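Long-range contact in EDTA monooxygenase (EDTA-degrading bacterium BNC1, PDB 5DQP), which probably acts as a flavin-dependent monooxygenase that uses molecular oxygen in the breakdown of the chelating agent EDTA: residues S111-S116 / P203-P208. Residues are numbered along the deposited sequence; the frame is centred on the assembly and turned at random.
Sequences SVNLLS and PPYGPP
Asn113 faces Pro208 across a contact with no direct hydrogen bond between the two segments: the Asn113 amide nitrogen ND2 lies 3.9 Å from Pro208 CG, and Asn113 CB packs against the same ring carbon. In this luciferase-like TIM-barrel protein, the pairing joins the C-terminal end of helix 102-115 to the loop that leads into barrel strand 210-213, next in the sheet to strand 120-125. Beside it, Leu114 adds an apolar contact, CD1 meeting Pro203 CG at 3.9 Å; with CG anti to the backbone N (chi1 -170°), the side-chain end comes nearer the loop than its base does.

The polar link across the contact runs mainly through water 1, which accepts from Asn113 ND2 at 3.0 Å and donates to Gly206 O at 2.7 Å, bridging the helix to the loop backbone. ND2 also lies near the plane of the Tyr205 ring, at its edge rather than over a face. A second, weaker bridge runs through water 2, which is 2.6 Å from Tyr205 OH and donates only weakly to Leu114 O.

Behind these contacts, a type I turn from Pro203 to Gly206 folds the loop back, closed by Gly206 N to Pro203 O. With chi1 at 46°, the Tyr205 ring folds back so that Pro203 CB lies over one face, 3.4 Å above the plane and offset toward the rim. Gly206 ends the turn with phi at 107°, a backbone region that favours glycine. Trp161 of helix 143-161 packs on Pro207 and Pro208, while Phe73 of the second subunit packs on Leu114. On the helix side, the amide of Asn113 is held at both ends: ND2 by water 1, and OD1 by the hydrogen bond it accepts from Ile120 N.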
ATOM      1  N   SER A 111       6.577  -6.246   2.540  1.00 19.59           N
ATOM      2  CA  SER A 111       6.099  -5.708   3.804  1.00 17.53           C
ATOM      3  C   SER A 111       4.686  -6.176   4.086  1.00 18.90           C
ATOM      4  O   SER A 111       4.372  -6.564   5.212  1.00 21.06           O
ATOM      5  CB  SER A 111       6.127  -4.171   3.806  1.00 19.02           C
ATOM      6  OG  SER A 111       7.407  -3.643   3.549  1.00 23.64           O
ATOM      7  N   VAL A 112       3.795  -6.085   3.093  1.00 16.71           N
ATOM      8  CA  VAL A 112       2.412  -6.377   3.405  1.00 19.34           C
ATOM      9  C   VAL A 112       2.263  -7.866   3.639  1.00 21.78           C
ATOM     10  O   VAL A 112       1.453  -8.296   4.477  1.00 21.81           O
ATOM     11  CB  VAL A 112       1.454  -5.842   2.317  1.00 18.19           C
ATOM     12  CG1 VAL A 112       1.529  -6.675   1.029  1.00 18.80           C
ATOM     13  CG2 VAL A 112       0.034  -5.785   2.865  1.00 17.30           C
ATOM     14  N   ASN A 113       3.062  -8.672   2.940  1.00 18.75           N
ATOM     15  CA  ASN A 113       3.029 -10.114   3.149  1.00 14.77           C
ATOM     16  C   ASN A 113       3.440 -10.458   4.572  1.00 22.41           C
ATOM     17  O   ASN A 113       2.707 -11.145   5.304  1.00 22.92           O
ATOM     18  CB  ASN A 113       3.957 -10.816   2.148  1.00 16.36           C
ATOM     19  CG  ASN A 113       3.752 -12.321   2.128  1.00 21.84           C
ATOM     20  OD1 ASN A 113       2.605 -12.808   2.071  1.00 21.06           O
ATOM     21  ND2 ASN A 113       4.842 -13.066   2.169  1.00 19.87           N
ATOM     22  N   LEU A 114       4.621  -9.979   4.971  1.00 16.72           N
ATOM     23  CA  LEU A 114       5.161 -10.227   6.305  1.00 23.39           C
ATOM     24  C   LEU A 114       4.245  -9.654   7.384  1.00 21.99           C
ATOM     25  O   LEU A 114       3.905 -10.343   8.354  1.00 21.11           O
ATOM     26  CB  LEU A 114       6.570  -9.635   6.393  1.00 19.13           C
ATOM     27  CG  LEU A 114       7.463  -9.935   7.596  1.00 26.88           C
ATOM     28  CD1 LEU A 114       7.622 -11.418   7.771  1.00 25.40           C
ATOM     29  CD2 LEU A 114       8.839  -9.304   7.378  1.00 16.87           C
ATOM     30  N   LEU A 115       3.788  -8.412   7.206  1.00 22.50           N
ATOM     31  CA  LEU A 115       2.914  -7.808   8.204  1.00 20.03           C
ATOM     32  C   LEU A 115       1.610  -8.567   8.363  1.00 23.41           C
ATOM     33  O   LEU A 115       1.039  -8.578   9.464  1.00 24.21           O
ATOM     34  CB  LEU A 115       2.603  -6.358   7.853  1.00 21.32           C
ATOM     35  CG  LEU A 115       3.614  -5.321   8.301  1.00 29.22           C
ATOM     36  CD1 LEU A 115       3.231  -4.032   7.616  1.00 21.75           C
ATOM     37  CD2 LEU A 115       3.643  -5.163   9.852  1.00 22.63           C
ATOM     38  N   SER A 116       1.089  -9.175   7.287  1.00 21.14           N
ATOM     39  CA  SER A 116      -0.168  -9.903   7.403  1.00 24.23           C
ATOM     40  C   SER A 116       0.017 -11.334   7.891  1.00 21.98           C
ATOM     41  O   SER A 116      -0.969 -12.063   8.004  1.00 23.23           O
ATOM     42  CB  SER A 116      -0.916  -9.918   6.061  1.00 19.27           C
ATOM     43  OG  SER A 116      -0.158 -10.599   5.085  1.00 18.96           O
ATOM     44  N   PRO A 203      10.578 -14.269   4.868  1.00 25.98           N
ATOM     45  CA  PRO A 203       9.974 -15.026   5.960  1.00 24.31           C
ATOM     46  C   PRO A 203      10.394 -16.480   5.879  1.00 25.55           C
ATOM     47  O   PRO A 203      10.825 -16.941   4.816  1.00 24.17           O
ATOM     48  CB  PRO A 203       8.463 -14.866   5.709  1.00 23.23           C
ATOM     49  CG  PRO A 203       8.354 -13.714   4.688  1.00 24.67           C
ATOM     50  CD  PRO A 203       9.588 -13.863   3.857  1.00 22.45           C
ATOM     51  N   PRO A 204      10.249 -17.238   6.970  1.00 26.66           N
ATOM     52  CA  PRO A 204      10.624 -18.655   6.931  1.00 27.12           C
ATOM     53  C   PRO A 204       9.710 -19.500   6.067  1.00 31.00           C
ATOM     54  O   PRO A 204      10.103 -20.595   5.651  1.00 32.21           O
ATOM     55  CB  PRO A 204      10.546 -19.075   8.408  1.00 28.45           C
ATOM     56  CG  PRO A 204       9.560 -18.139   9.003  1.00 28.84           C
ATOM     57  CD  PRO A 204       9.781 -16.822   8.305  1.00 26.62           C
ATOM     58  N   TYR A 205       8.515 -19.034   5.751  1.00 26.40           N
ATOM     59  CA  TYR A 205       7.630 -19.797   4.881  1.00 27.87           C
ATOM     60  C   TYR A 205       7.699 -19.344   3.413  1.00 29.39           C
ATOM     61  O   TYR A 205       6.910 -19.815   2.589  1.00 25.30           O
ATOM     62  CB  TYR A 205       6.200 -19.713   5.421  1.00 27.94           C
ATOM     63  CG  TYR A 205       5.844 -18.293   5.786  1.00 24.40           C
ATOM     64  CD1 TYR A 205       5.485 -17.383   4.800  1.00 22.93           C
ATOM     65  CD2 TYR A 205       5.884 -17.852   7.104  1.00 25.88           C
ATOM     66  CE1 TYR A 205       5.200 -16.083   5.107  1.00 19.65           C
ATOM     67  CE2 TYR A 205       5.575 -16.535   7.426  1.00 23.61           C
ATOM     68  CZ  TYR A 205       5.229 -15.660   6.423  1.00 23.22           C
ATOM     69  OH  TYR A 205       4.918 -14.354   6.721  1.00 23.79           O
ATOM     70  N   GLY A 206       8.621 -18.452   3.064  1.00 28.91           N
ATOM     71  CA  GLY A 206       8.905 -18.180   1.674  1.00 25.88           C
ATOM     72  C   GLY A 206       8.391 -16.838   1.199  1.00 23.13           C
ATOM     73  O   GLY A 206       7.717 -16.112   1.931  1.00 24.48           O
ATOM     74  N   PRO A 207       8.663 -16.518  -0.066  1.00 22.13           N
ATOM     75  CA  PRO A 207       8.340 -15.189  -0.612  1.00 19.26           C
ATOM     76  C   PRO A 207       6.865 -15.056  -0.977  1.00 23.47           C
ATOM     77  O   PRO A 207       6.109 -16.043  -0.978  1.00 22.60           O
ATOM     78  CB  PRO A 207       9.237 -15.123  -1.860  1.00 18.19           C
ATOM     79  CG  PRO A 207       9.271 -16.535  -2.348  1.00 26.36           C
ATOM     80  CD  PRO A 207       9.336 -17.372  -1.065  1.00 24.82           C
ATOM     81  N   PRO A 208       6.406 -13.838  -1.290  1.00 23.64           N
ATOM     82  CA  PRO A 208       5.017 -13.667  -1.722  1.00 18.44           C
ATOM     83  C   PRO A 208       4.701 -14.501  -2.946  1.00 22.07           C
ATOM     84  O   PRO A 208       5.544 -14.694  -3.824  1.00 21.98           O
ATOM     85  CB  PRO A 208       4.928 -12.169  -2.053  1.00 18.16           C
ATOM     86  CG  PRO A 208       6.056 -11.541  -1.254  1.00 19.44           C
ATOM     87  CD  PRO A 208       7.149 -12.559  -1.325  1.00 14.79           C
TER
HETATM   88  O   HOH W   1       5.017 -15.968   1.621  1.00 20.35           O
HETATM   89  O   HOH W   2       4.702 -13.472   9.133  1.00 37.85           O